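Local coordinates for autoinducer 2-binding protein LsrB (Clostridium saccharobutylicum DSM 13864, PDB 6DSP), which binds the quorum-sensing signal autoinducer-2 in the cleft of a periplasmic-binding-protein fold, consistent with a role as an AI-2 receptor, at residues 22-30 and 79-87; 103-111 and 276-287. All coordinates share one frame; numbering follows the deposited sequence.

How the contacts relate
Both contacts lie in the lobe built on the mixed eight-stranded sheet, on the same side of the chain's centre. Their own centres are about 7 Å apart. Along the chain, both segments of contact 1 come before those of contact 2. Contact 1 pairs strands 23-27 and 81-84. Contact 2 sets helix 273-288 against strand 105-109, the next strand of that sheet after 81-84. Thr-105 O accepts a probable hydrogen bond from Ile-82 N, and Phe-26 packs on Trp-109. The carboxyl ends of the strands face the bound AI-2, where Lys-29 of contact 1 and Asp-110 of contact 2 both bind it.

Contact 1: 22-30 and 79-87; sequences VTVTFIPKL and TNAICLSSV. With PAV ((2R,4S)-2-methyl-2,3,3,4-tetrahydroxytetrahydrofuran), chain C.
Thr-23 O accepts Asn-80 N at 3.2 Å and, weakly, Ala-81 N. The amide of Asn-80 turns back to the same residue: its OD1 receives Thr-23 N at 2.9 Å on a lone pair, in the carbonyl plane. Thr-23 is thus held on both its N-H and its carbonyl where the strands begin. Beside this, the hydroxyls of Thr-25 and Thr-79 meet, OG1 to OG1, at 2.7 Å, and the two side chains cross at about a right angle.

Strands 23-27 and 81-84 then run parallel, in the central sheet of a Rossmann-like lobe. Cys-83 N reaches Thr-25 O at 2.9 Å, and Ser-85 N closes the ladder on Ile-27 O. On one face, Ile-27 CG2 presses on Leu-84 CD1 at 3.5 Å, tighter than usual carbon packing. Phe-26 and Cys-83 lie on the other face.

Past the strands, Lys-29 runs fully extended beyond CG. Its CG passes Ser-85 OG at 3.5 Å, and its CB rests on Val-87 CG1. The extension carries NZ to PAV O4, a hydrogen bond of 2.8 Å. NZ also forms a salt bridge with Asp-167, while Ser-85 OG binds Asp-110. The nearby carboxylates probably stabilise the ammonium charge, so Lys-29 can serve as a charged donor to a ligand hydroxyl.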
ATOM      1  N   VAL A  22       8.887 -21.226  15.398  1.00 27.55           N
ATOM      2  CA  VAL A  22       9.318 -20.067  14.607  1.00 27.18           C
ATOM      3  C   VAL A  22       8.522 -18.844  14.994  1.00 25.93           C
ATOM      4  O   VAL A  22       7.303 -18.928  15.178  1.00 26.90           O
ATOM      5  CB  VAL A  22       9.165 -20.345  13.094  1.00 28.01           C
ATOM      6  CG1 VAL A  22       9.501 -19.131  12.279  1.00 28.12           C
ATOM      7  CG2 VAL A  22      10.040 -21.513  12.692  1.00 28.77           C
ATOM      8  N   THR A  23       9.212 -17.711  15.120  1.00 22.53           N
ATOM      9  CA  THR A  23       8.570 -16.418  15.298  1.00 21.29           C
ATOM     10  C   THR A  23       8.925 -15.533  14.113  1.00 17.96           C
ATOM     11  O   THR A  23      10.104 -15.389  13.757  1.00 17.50           O
ATOM     12  CB  THR A  23       9.009 -15.740  16.604  1.00 23.96           C
ATOM     13  OG1 THR A  23       8.574 -16.513  17.735  1.00 26.52           O
ATOM     14  CG2 THR A  23       8.421 -14.335  16.698  1.00 24.59           C
ATOM     15  N   VAL A  24       7.889 -14.949  13.512  1.00 15.41           N
ATOM     16  CA  VAL A  24       8.031 -13.910  12.492  1.00 14.25           C
ATOM     17  C   VAL A  24       7.645 -12.576  13.110  1.00 13.87           C
ATOM     18  O   VAL A  24       6.551 -12.446  13.670  1.00 14.50           O
ATOM     19  CB  VAL A  24       7.128 -14.198  11.278  1.00 14.91           C
ATOM     20  CG1 VAL A  24       7.292 -13.090  10.241  1.00 16.07           C
ATOM     21  CG2 VAL A  24       7.431 -15.572  10.684  1.00 15.20           C
ATOM     22  N   THR A  25       8.530 -11.579  13.000  1.00 12.64           N
ATOM     23  CA  THR A  25       8.217 -10.217  13.437  1.00 11.72           C
ATOM     24  C   THR A  25       7.601  -9.483  12.247  1.00 11.71           C
ATOM     25  O   THR A  25       8.227  -9.376  11.179  1.00 12.93           O
ATOM     26  CB  THR A  25       9.465  -9.487  13.937  1.00 12.52           C
ATOM     27  OG1 THR A  25      10.084 -10.258  14.979  1.00 14.56           O
ATOM     28  CG2 THR A  25       9.111  -8.108  14.454  1.00 13.57           C
ATOM     29  N   PHE A  26       6.356  -9.062  12.404  1.00 11.42           N
ATOM     30  CA  PHE A  26       5.582  -8.445  11.331  1.00 11.39           C
ATOM     31  C   PHE A  26       5.581  -6.947  11.594  1.00 11.23           C
ATOM     32  O   PHE A  26       5.030  -6.491  12.610  1.00 12.34           O
ATOM     33  CB  PHE A  26       4.168  -9.036  11.342  1.00 12.77           C
ATOM     34  CG  PHE A  26       3.258  -8.550  10.230  1.00 12.18           C
ATOM     35  CD1 PHE A  26       3.677  -8.568   8.904  1.00 12.27           C
ATOM     36  CD2 PHE A  26       1.953  -8.170  10.493  1.00 13.46           C
ATOM     37  CE1 PHE A  26       2.785  -8.220   7.874  1.00 13.09           C
ATOM     38  CE2 PHE A  26       1.087  -7.801   9.469  1.00 13.93           C
ATOM     39  CZ  PHE A  26       1.515  -7.801   8.162  1.00 13.12           C
ATOM     40  N   ILE A  27       6.193  -6.191  10.695  1.00 11.17           N
ATOM     41  CA  ILE A  27       6.450  -4.769  10.916  1.00 11.31           C
ATOM     42  C   ILE A  27       5.652  -3.946   9.905  1.00 11.00           C
ATOM     43  O   ILE A  27       5.860  -4.084   8.689  1.00 11.90           O
ATOM     44  CB  ILE A  27       7.946  -4.424  10.820  1.00 11.62           C
ATOM     45  CG1 ILE A  27       8.760  -5.302  11.785  1.00 11.90           C
ATOM     46  CG2 ILE A  27       8.145  -2.918  11.089  1.00 12.11           C
ATOM     47  CD1 ILE A  27      10.267  -5.122  11.681  1.00 12.51           C
ATOM     48  N   PRO A  28       4.747  -3.077  10.363  1.00 10.84           N
ATOM     49  CA  PRO A  28       3.974  -2.222   9.475  1.00 10.77           C
ATOM     50  C   PRO A  28       4.709  -0.903   9.249  1.00 10.61           C
ATOM     51  O   PRO A  28       5.703  -0.602   9.912  1.00 11.26           O
ATOM     52  CB  PRO A  28       2.723  -1.952  10.318  1.00 10.98           C
ATOM     53  CG  PRO A  28       3.278  -1.832  11.737  1.00 10.94           C
ATOM     54  CD  PRO A  28       4.340  -2.904  11.786  1.00 10.63           C
ATOM     55  N   LYS A  29       4.202  -0.110   8.298  1.00 10.63           N
ATOM     56  CA  LYS A  29       4.746   1.243   8.165  1.00 11.21           C
ATOM     57  C   LYS A  29       4.494   2.065   9.422  1.00 11.42           C
ATOM     58  O   LYS A  29       5.325   2.914   9.782  1.00 12.59           O
ATOM     59  CB  LYS A  29       4.143   1.959   6.954  1.00 10.35           C
ATOM     60  CG  LYS A  29       4.610   1.462   5.632  1.00 10.48           C
ATOM     61  CD  LYS A  29       4.011   2.319   4.493  1.00 10.49           C
ATOM     62  CE  LYS A  29       4.380   1.837   3.109  1.00 10.45           C
ATOM     63  NZ  LYS A  29       3.615   2.640   2.102  1.00 11.43           N
ATOM     64  N   LEU A  30       3.359   1.849  10.079  1.00 10.56           N
ATOM     65  CA  LEU A  30       3.046   2.392  11.390  1.00 11.37           C
ATOM     66  C   LEU A  30       1.898   1.577  11.957  1.00 11.63           C
ATOM     67  O   LEU A  30       1.126   0.962  11.201  1.00 12.58           O
ATOM     68  CB  LEU A  30       2.645   3.876  11.318  1.00 12.20           C
ATOM     69  CG  LEU A  30       1.288   4.273  10.714  1.00 12.69           C
ATOM     70  CD1 LEU A  30       1.050   5.770  10.903  1.00 13.41           C
ATOM     71  CD2 LEU A  30       1.213   3.917   9.224  1.00 13.28           C
ATOM     72  N   THR A  79      14.482 -13.055  17.018  1.00 14.96           N
ATOM     73  CA  THR A  79      13.425 -13.422  16.094  1.00 14.66           C
ATOM     74  C   THR A  79      14.014 -14.265  14.973  1.00 14.61           C
ATOM     75  O   THR A  79      15.195 -14.140  14.615  1.00 15.21           O
ATOM     76  CB  THR A  79      12.730 -12.182  15.517  1.00 13.90           C
ATOM     77  OG1 THR A  79      11.504 -12.609  14.922  1.00 14.84           O
ATOM     78  CG2 THR A  79      13.590 -11.462  14.440  1.00 13.89           C
ATOM     79  N   ASN A  80      13.188 -15.132  14.404  1.00 14.23           N
ATOM     80  CA  ASN A  80      13.675 -15.950  13.302  1.00 14.45           C
ATOM     81  C   ASN A  80      13.515 -15.288  11.949  1.00 13.42           C
ATOM     82  O   ASN A  80      14.251 -15.633  11.008  1.00 13.96           O
ATOM     83  CB  ASN A  80      12.940 -17.295  13.281  1.00 16.76           C
ATOM     84  CG  ASN A  80      13.043 -18.007  14.612  1.00 19.37           C
ATOM     85  OD1 ASN A  80      12.067 -18.113  15.343  1.00 19.50           O
ATOM     86  ND2 ASN A  80      14.250 -18.437  14.960  1.00 21.90           N
ATOM     87  N   ALA A  81      12.559 -14.380  11.824  1.00 13.25           N
ATOM     88  CA  ALA A  81      12.246 -13.802  10.522  1.00 13.27           C
ATOM     89  C   ALA A  81      11.592 -12.461  10.748  1.00 12.83           C
ATOM     90  O   ALA A  81      10.992 -12.214  11.793  1.00 13.05           O
ATOM     91  CB  ALA A  81      11.319 -14.714   9.713  1.00 13.37           C
ATOM     92  N   ILE A  82      11.662 -11.615   9.717  1.00 12.24           N
ATOM     93  CA  ILE A  82      11.000 -10.319   9.669  1.00 12.54           C
ATOM     94  C   ILE A  82      10.206 -10.270   8.375  1.00 12.09           C
ATOM     95  O   ILE A  82      10.696 -10.702   7.327  1.00 13.24           O
ATOM     96  CB  ILE A  82      12.040  -9.186   9.695  1.00 13.79           C
ATOM     97  CG1 ILE A  82      12.684  -9.080  11.092  1.00 14.79           C
ATOM     98  CG2 ILE A  82      11.438  -7.864   9.245  1.00 14.97           C
ATOM     99  CD1 ILE A  82      13.930  -8.200  11.127  1.00 15.82           C
ATOM    100  N   CYS A  83       9.004  -9.728   8.450  1.00 11.82           N
ATOM    101  CA  CYS A  83       8.239  -9.375   7.257  1.00 11.87           C
ATOM    102  C   CYS A  83       7.838  -7.917   7.417  1.00 11.16           C
ATOM    103  O   CYS A  83       7.002  -7.591   8.270  1.00 11.50           O
ATOM    104  CB  CYS A  83       7.022 -10.284   7.076  1.00 13.59           C
ATOM    105  SG  CYS A  83       6.153  -9.882   5.521  1.00 15.15           S
ATOM    106  N   LEU A  84       8.450  -7.055   6.608  1.00 11.23           N
ATOM    107  CA  LEU A  84       8.438  -5.596   6.767  1.00 10.98           C
ATOM    108  C   LEU A  84       7.746  -4.901   5.605  1.00 10.70           C
ATOM    109  O   LEU A  84       8.013  -5.229   4.442  1.00 11.31           O
ATOM    110  CB  LEU A  84       9.902  -5.077   6.801  1.00 12.04           C
ATOM    111  CG  LEU A  84      10.157  -3.575   6.693  1.00 12.65           C
ATOM    112  CD1 LEU A  84       9.693  -2.878   7.952  1.00 12.93           C
ATOM    113  CD2 LEU A  84      11.612  -3.299   6.420  1.00 13.77           C
ATOM    114  N   SER A  85       6.943  -3.890   5.917  1.00 10.38           N
ATOM    115  CA  SER A  85       6.511  -2.899   4.926  1.00 10.28           C
ATOM    116  C   SER A  85       7.269  -1.605   5.216  1.00  9.80           C
ATOM    117  O   SER A  85       7.150  -1.037   6.315  1.00 10.74           O
ATOM    118  CB  SER A  85       5.009  -2.646   4.993  1.00 10.64           C
ATOM    119  OG  SER A  85       4.707  -1.616   4.056  1.00 11.44           O
ATOM    120  N   SER A  86       8.086  -1.190   4.262  1.00 10.68           N
ATOM    121  CA  SER A  86       9.062  -0.128   4.478  1.00 11.25           C
ATOM    122  C   SER A  86       8.513   1.264   4.165  1.00 11.64           C
ATOM    123  O   SER A  86       7.896   1.467   3.107  1.00 12.89           O
ATOM    124  CB  SER A  86      10.262  -0.439   3.581  1.00 14.00           C
ATOM    125  OG  SER A  86      11.159   0.623   3.510  1.00 16.57           O
ATOM    126  N   VAL A  87       8.775   2.225   5.070  1.00 11.21           N
ATOM    127  CA  VAL A  87       8.440   3.624   4.794  1.00 12.83           C
ATOM    128  C   VAL A  87       9.477   4.305   3.905  1.00 13.17           C
ATOM    129  O   VAL A  87       9.163   5.320   3.279  1.00 13.85           O
ATOM    130  CB  VAL A  87       8.215   4.441   6.069  1.00 14.73           C
ATOM    131  CG1 VAL A  87       7.143   3.859   6.941  1.00 15.77           C
ATOM    132  CG2 VAL A  87       9.464   4.588   6.833  1.00 15.87           C
TER
HETATM  133  O2  PAV C 401      -1.994   2.746  -0.108  1.00 16.29           O
HETATM  134  C2  PAV C 401      -1.633   1.993   1.068  1.00 12.17           C
HETATM  135  C1  PAV C 401      -2.799   1.132   1.604  1.00 16.09           C
HETATM  136  O5  PAV C 401      -1.482   3.068   2.152  1.00 11.84           O
HETATM  137  C5  PAV C 401      -0.644   2.562   3.097  1.00 12.63           C
HETATM  138  C4  PAV C 401      -0.047   1.254   2.544  1.00 13.53           C
HETATM  139  O4  PAV C 401       1.355   1.203   2.790  1.00 12.39           O
HETATM  140  C3  PAV C 401      -0.434   1.341   1.064  1.00 12.52           C
HETATM  141  O3  PAV C 401      -0.577   0.058   0.519  1.00 13.45           O
HETATM  142  O13 PAV C 401       0.523   2.097   0.356  1.00 12.53           O

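Contact 2: 103-111 and 276-287; sequences GVTVTTWDS and QGAMGCYMAYYI. With PAV ((2R,4S)-2-methyl-2,3,3,4-tetrahydroxytetrahydrofuran), chain C.
Thr-107 OG1 and Ala-284 CB meet at 3.4 Å in the close-packed middle of the contact. A chi1 of 63° sets OG1 between the backbone N and carbonyl carbon, and its hydrogen bond goes to Ile-82 O on the neighbouring strand. Thr-107 CG2 lies 3.7 Å from Ala-284 CA. One turn earlier, Gly-280 has no side chain, and its CA lies 5.8 Å from Trp-109 CA.

The helix runs nearly antiparallel to the strand, at 165°, and covers one face of the parallel part of the sheet. This is the layered alpha/beta packing of a periplasmic-binding-protein lobe.

Toward the ligand, Gln-276 CD sits at the edge of the Trp-109 ring, 3.9 Å from CE3, with amide and ring planes 85° apart. Gln-276 NE2 donates to Gln-124 OE1 and to Val-122 O. Gln-124 also donates to Asp-110 OD1, and so probably helps position that carboxylate. Asp-110 grips the ligand with both oxygens: OD1 accepts from PAV O3 and OD2 from PAV O4, each at 2.6 Å.

The far end is more open to solvent. Thr-105 and Ile-287 are partly exposed there, and touch through their CG2 methyls at 3.6 Å.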
ATOM      1  N   GLY A 103      21.339 -14.125  10.977  1.00 13.75           N
ATOM      2  CA  GLY A 103      20.604 -15.347  10.729  1.00 13.31           C
ATOM      3  C   GLY A 103      19.110 -15.155  10.563  1.00 13.77           C
ATOM      4  O   GLY A 103      18.368 -16.149  10.486  1.00 15.49           O
ATOM      5  N   VAL A 104      18.640 -13.918  10.516  1.00 12.87           N
ATOM      6  CA  VAL A 104      17.206 -13.644  10.412  1.00 13.02           C
ATOM      7  C   VAL A 104      16.790 -13.657   8.947  1.00 13.44           C
ATOM      8  O   VAL A 104      17.446 -13.046   8.109  1.00 14.47           O
ATOM      9  CB  VAL A 104      16.885 -12.287  11.057  1.00 13.80           C
ATOM     10  CG1 VAL A 104      15.441 -11.941  10.907  1.00 13.88           C
ATOM     11  CG2 VAL A 104      17.270 -12.339  12.553  1.00 14.71           C
ATOM     12  N   THR A 105      15.711 -14.370   8.650  1.00 12.96           N
ATOM     13  CA  THR A 105      15.139 -14.378   7.296  1.00 13.40           C
ATOM     14  C   THR A 105      14.370 -13.079   7.086  1.00 12.94           C
ATOM     15  O   THR A 105      13.535 -12.706   7.917  1.00 14.17           O
ATOM     16  CB  THR A 105      14.170 -15.552   7.167  1.00 14.78           C
ATOM     17  OG1 THR A 105      14.918 -16.768   7.256  1.00 15.68           O
ATOM     18  CG2 THR A 105      13.391 -15.482   5.846  1.00 16.14           C
ATOM     19  N   VAL A 106      14.697 -12.348   6.031  1.00 13.08           N
ATOM     20  CA  VAL A 106      14.084 -11.050   5.751  1.00 12.95           C
ATOM     21  C   VAL A 106      13.139 -11.170   4.557  1.00 13.10           C
ATOM     22  O   VAL A 106      13.557 -11.588   3.465  1.00 13.14           O
ATOM     23  CB  VAL A 106      15.141  -9.958   5.503  1.00 14.08           C
ATOM     24  CG1 VAL A 106      14.479  -8.637   5.153  1.00 15.00           C
ATOM     25  CG2 VAL A 106      16.080  -9.809   6.738  1.00 14.96           C
ATOM     26  N   THR A 107      11.880 -10.801   4.767  1.00 12.83           N
ATOM     27  CA  THR A 107      10.907 -10.688   3.682  1.00 12.99           C
ATOM     28  C   THR A 107      10.230  -9.328   3.780  1.00 11.84           C
ATOM     29  O   THR A 107      10.284  -8.653   4.820  1.00 11.46           O
ATOM     30  CB  THR A 107       9.811 -11.783   3.738  1.00 14.44           C
ATOM     31  OG1 THR A 107       9.043 -11.653   4.941  1.00 14.12           O
ATOM     32  CG2 THR A 107      10.402 -13.204   3.624  1.00 15.75           C
ATOM     33  N   THR A 108       9.519  -8.944   2.713  1.00 11.95           N
ATOM     34  CA  THR A 108       8.768  -7.700   2.721  1.00 11.80           C
ATOM     35  C   THR A 108       7.325  -7.941   2.289  1.00 11.17           C
ATOM     36  O   THR A 108       6.991  -8.968   1.695  1.00 11.39           O
ATOM     37  CB  THR A 108       9.416  -6.632   1.831  1.00 11.45           C
ATOM     38  OG1 THR A 108       9.720  -7.244   0.574  1.00 11.89           O
ATOM     39  CG2 THR A 108      10.710  -6.114   2.464  1.00 12.27           C
ATOM     40  N   TRP A 109       6.471  -6.962   2.566  1.00 11.23           N
ATOM     41  CA  TRP A 109       5.115  -6.946   2.051  1.00 11.22           C
ATOM     42  C   TRP A 109       4.734  -5.492   1.879  1.00 10.79           C
ATOM     43  O   TRP A 109       5.288  -4.628   2.576  1.00 10.97           O
ATOM     44  CB  TRP A 109       4.172  -7.679   3.035  1.00 11.53           C
ATOM     45  CG  TRP A 109       3.917  -6.908   4.315  1.00 11.48           C
ATOM     46  CD1 TRP A 109       4.833  -6.627   5.313  1.00 11.65           C
ATOM     47  CD2 TRP A 109       2.710  -6.247   4.686  1.00 11.28           C
ATOM     48  NE1 TRP A 109       4.234  -5.832   6.291  1.00 12.04           N
ATOM     49  CE2 TRP A 109       2.940  -5.568   5.919  1.00 11.38           C
ATOM     50  CE3 TRP A 109       1.450  -6.150   4.094  1.00 11.72           C
ATOM     51  CZ2 TRP A 109       1.949  -4.817   6.560  1.00 12.10           C
ATOM     52  CZ3 TRP A 109       0.455  -5.402   4.745  1.00 12.82           C
ATOM     53  CH2 TRP A 109       0.716  -4.762   5.979  1.00 12.93           C
ATOM     54  N   ASP A 110       3.775  -5.225   0.980  1.00 11.09           N
ATOM     55  CA  ASP A 110       3.154  -3.901   0.835  1.00 10.90           C
ATOM     56  C   ASP A 110       4.083  -2.891   0.167  1.00 11.41           C
ATOM     57  O   ASP A 110       3.839  -2.502  -0.982  1.00 12.62           O
ATOM     58  CB  ASP A 110       2.591  -3.424   2.181  1.00 10.55           C
ATOM     59  CG  ASP A 110       1.965  -2.053   2.102  1.00 11.03           C
ATOM     60  OD1 ASP A 110       1.167  -1.832   1.157  1.00 11.76           O
ATOM     61  OD2 ASP A 110       2.214  -1.220   3.023  1.00 11.66           O
ATOM     62  N   SER A 111       5.167  -2.491   0.826  1.00 11.07           N
ATOM     63  CA  SER A 111       6.141  -1.568   0.245  1.00 10.79           C
ATOM     64  C   SER A 111       7.541  -2.153   0.381  1.00 11.08           C
ATOM     65  O   SER A 111       8.020  -2.401   1.502  1.00 11.51           O
ATOM     66  CB  SER A 111       6.072  -0.187   0.898  1.00 11.30           C
ATOM     67  OG  SER A 111       6.941   0.657   0.153  1.00 12.97           O
ATOM     68  N   GLN A 276      -2.894 -10.713   2.605  1.00 14.74           N
ATOM     69  CA  GLN A 276      -1.564 -10.268   2.200  1.00 14.10           C
ATOM     70  C   GLN A 276      -0.579 -10.338   3.364  1.00 14.12           C
ATOM     71  O   GLN A 276       0.535 -10.845   3.212  1.00 14.58           O
ATOM     72  CB  GLN A 276      -1.634  -8.845   1.653  1.00 13.76           C
ATOM     73  CG  GLN A 276      -0.275  -8.385   1.117  1.00 13.24           C
ATOM     74  CD  GLN A 276      -0.258  -6.921   0.724  1.00 13.01           C
ATOM     75  OE1 GLN A 276      -1.193  -6.182   1.015  1.00 13.74           O
ATOM     76  NE2 GLN A 276       0.785  -6.517   0.013  1.00 13.13           N
ATOM     77  N   GLY A 277      -0.968  -9.800   4.529  1.00 14.10           N
ATOM     78  CA  GLY A 277      -0.077  -9.879   5.684  1.00 14.63           C
ATOM     79  C   GLY A 277       0.196 -11.321   6.066  1.00 14.89           C
ATOM     80  O   GLY A 277       1.329 -11.692   6.371  1.00 14.64           O
ATOM     81  N   ALA A 278      -0.841 -12.157   6.031  1.00 15.01           N
ATOM     82  CA  ALA A 278      -0.656 -13.573   6.331  1.00 15.29           C
ATOM     83  C   ALA A 278       0.309 -14.215   5.349  1.00 14.98           C
ATOM     84  O   ALA A 278       1.186 -14.984   5.753  1.00 15.31           O
ATOM     85  CB  ALA A 278      -1.998 -14.294   6.306  1.00 15.88           C
ATOM     86  N   MET A 279       0.164 -13.917   4.058  1.00 14.83           N
ATOM     87  CA  MET A 279       1.052 -14.501   3.067  1.00 15.16           C
ATOM     88  C   MET A 279       2.499 -14.069   3.275  1.00 14.65           C
ATOM     89  O   MET A 279       3.422 -14.881   3.131  1.00 14.91           O
ATOM     90  CB  MET A 279       0.573 -14.122   1.666  1.00 16.16           C
ATOM     91  CG  MET A 279      -0.720 -14.831   1.250  1.00 17.78           C
ATOM     92  SD  MET A 279      -1.460 -14.071  -0.209  1.00 19.84           S
ATOM     93  CE  MET A 279      -0.222 -14.477  -1.415  1.00 20.49           C
ATOM     94  N   GLY A 280       2.721 -12.776   3.561  1.00 14.10           N
ATOM     95  CA  GLY A 280       4.074 -12.317   3.824  1.00 13.91           C
ATOM     96  C   GLY A 280       4.693 -13.048   4.995  1.00 13.47           C
ATOM     97  O   GLY A 280       5.841 -13.493   4.935  1.00 14.28           O
ATOM     98  N   CYS A 281       3.922 -13.203   6.063  1.00 13.71           N
ATOM     99  CA  CYS A 281       4.428 -13.926   7.225  1.00 13.80           C
ATOM    100  C   CYS A 281       4.628 -15.399   6.923  1.00 13.66           C
ATOM    101  O   CYS A 281       5.596 -16.004   7.401  1.00 14.80           O
ATOM    102  CB  CYS A 281       3.478 -13.753   8.405  1.00 14.25           C
ATOM    103  SG  CYS A 281       3.483 -12.070   9.063  1.00 14.66           S
ATOM    104  N   TYR A 282       3.751 -15.997   6.109  1.00 14.42           N
ATOM    105  CA  TYR A 282       3.944 -17.394   5.726  1.00 15.28           C
ATOM    106  C   TYR A 282       5.247 -17.584   4.941  1.00 15.08           C
ATOM    107  O   TYR A 282       5.999 -18.547   5.185  1.00 15.57           O
ATOM    108  CB  TYR A 282       2.771 -17.929   4.892  1.00 16.66           C
ATOM    109  CG  TYR A 282       2.931 -19.414   4.685  1.00 18.14           C
ATOM    110  CD1 TYR A 282       2.450 -20.316   5.624  1.00 19.19           C
ATOM    111  CD2 TYR A 282       3.632 -19.919   3.586  1.00 18.66           C
ATOM    112  CE1 TYR A 282       2.636 -21.686   5.473  1.00 20.47           C
ATOM    113  CE2 TYR A 282       3.823 -21.304   3.425  1.00 20.56           C
ATOM    114  CZ  TYR A 282       3.316 -22.177   4.379  1.00 21.40           C
ATOM    115  OH  TYR A 282       3.466 -23.550   4.263  1.00 23.27           O
ATOM    116  N   MET A 283       5.524 -16.697   3.975  1.00 15.19           N
ATOM    117  CA  MET A 283       6.761 -16.833   3.205  1.00 15.19           C
ATOM    118  C   MET A 283       7.976 -16.732   4.114  1.00 14.68           C
ATOM    119  O   MET A 283       8.943 -17.485   3.950  1.00 15.01           O
ATOM    120  CB  MET A 283       6.815 -15.783   2.097  1.00 15.79           C
ATOM    121  CG  MET A 283       5.713 -15.977   1.019  1.00 17.31           C
ATOM    122  SD  MET A 283       5.659 -17.655   0.277  1.00 19.74           S
ATOM    123  CE  MET A 283       7.313 -17.734  -0.433  1.00 21.43           C
ATOM    124  N   ALA A 284       7.959 -15.777   5.055  1.00 14.15           N
ATOM    125  CA  ALA A 284       9.059 -15.663   6.014  1.00 14.34           C
ATOM    126  C   ALA A 284       9.222 -16.944   6.840  1.00 14.95           C
ATOM    127  O   ALA A 284      10.333 -17.441   7.004  1.00 15.35           O
ATOM    128  CB  ALA A 284       8.813 -14.472   6.911  1.00 14.79           C
ATOM    129  N   TYR A 285       8.114 -17.493   7.341  1.00 15.20           N
ATOM    130  CA  TYR A 285       8.135 -18.725   8.127  1.00 15.89           C
ATOM    131  C   TYR A 285       8.625 -19.897   7.293  1.00 16.55           C
ATOM    132  O   TYR A 285       9.419 -20.721   7.758  1.00 17.20           O
ATOM    133  CB  TYR A 285       6.725 -18.996   8.638  1.00 17.83           C
ATOM    134  CG  TYR A 285       6.437 -20.430   8.978  1.00 20.09           C
ATOM    135  CD1 TYR A 285       6.844 -20.971  10.192  1.00 21.13           C
ATOM    136  CD2 TYR A 285       5.704 -21.228   8.112  1.00 21.57           C
ATOM    137  CE1 TYR A 285       6.569 -22.302  10.520  1.00 22.88           C
ATOM    138  CE2 TYR A 285       5.413 -22.557   8.428  1.00 22.99           C
ATOM    139  CZ  TYR A 285       5.855 -23.080   9.630  1.00 23.73           C
ATOM    140  OH  TYR A 285       5.560 -24.391   9.934  1.00 26.38           O
ATOM    141  N   TYR A 286       8.168 -19.975   6.043  1.00 16.96           N
ATOM    142  CA  TYR A 286       8.520 -21.087   5.170  1.00 17.48           C
ATOM    143  C   TYR A 286      10.013 -21.103   4.898  1.00 16.88           C
ATOM    144  O   TYR A 286      10.663 -22.163   4.964  1.00 17.35           O
ATOM    145  CB  TYR A 286       7.724 -20.935   3.871  1.00 18.28           C
ATOM    146  CG  TYR A 286       7.859 -22.071   2.897  1.00 19.94           C
ATOM    147  CD1 TYR A 286       7.159 -23.246   3.074  1.00 21.70           C
ATOM    148  CD2 TYR A 286       8.666 -21.952   1.781  1.00 20.74           C
ATOM    149  CE1 TYR A 286       7.267 -24.300   2.176  1.00 23.45           C
ATOM    150  CE2 TYR A 286       8.777 -22.990   0.864  1.00 22.55           C
ATOM    151  CZ  TYR A 286       8.068 -24.178   1.064  1.00 23.78           C
ATOM    152  OH  TYR A 286       8.139 -25.247   0.188  1.00 26.23           O
ATOM    153  N   ILE A 287      10.587 -19.930   4.635  1.00 16.03           N
ATOM    154  CA  ILE A 287      12.030 -19.855   4.410  1.00 16.62           C
ATOM    155  C   ILE A 287      12.802 -20.064   5.708  1.00 17.02           C
ATOM    156  O   ILE A 287      13.784 -20.819   5.745  1.00 17.48           O
ATOM    157  CB  ILE A 287      12.378 -18.522   3.747  1.00 16.88           C
ATOM    158  CG1 ILE A 287      11.781 -18.453   2.334  1.00 17.65           C
ATOM    159  CG2 ILE A 287      13.905 -18.307   3.749  1.00 16.90           C
ATOM    160  CD1 ILE A 287      11.846 -17.032   1.789  1.00 19.01           C
TER
HETATM  161  O2  PAV C 401      -1.994   2.746  -0.108  1.00 16.29           O
HETATM  162  C2  PAV C 401      -1.633   1.993   1.068  1.00 12.17           C
HETATM  163  C1  PAV C 401      -2.799   1.132   1.604  1.00 16.09           C
HETATM  164  O5  PAV C 401      -1.482   3.068   2.152  1.00 11.84           O
HETATM  165  C5  PAV C 401      -0.644   2.562   3.097  1.00 12.63           C
HETATM  166  C4  PAV C 401      -0.047   1.254   2.544  1.00 13.53           C
HETATM  167  O4  PAV C 401       1.355   1.203   2.790  1.00 12.39           O
HETATM  168  C3  PAV C 401      -0.434   1.341   1.064  1.00 12.52           C
HETATM  169  O3  PAV C 401      -0.577   0.058   0.519  1.00 13.45           O
HETATM  170  O13 PAV C 401       0.523   2.097   0.356  1.00 12.53           O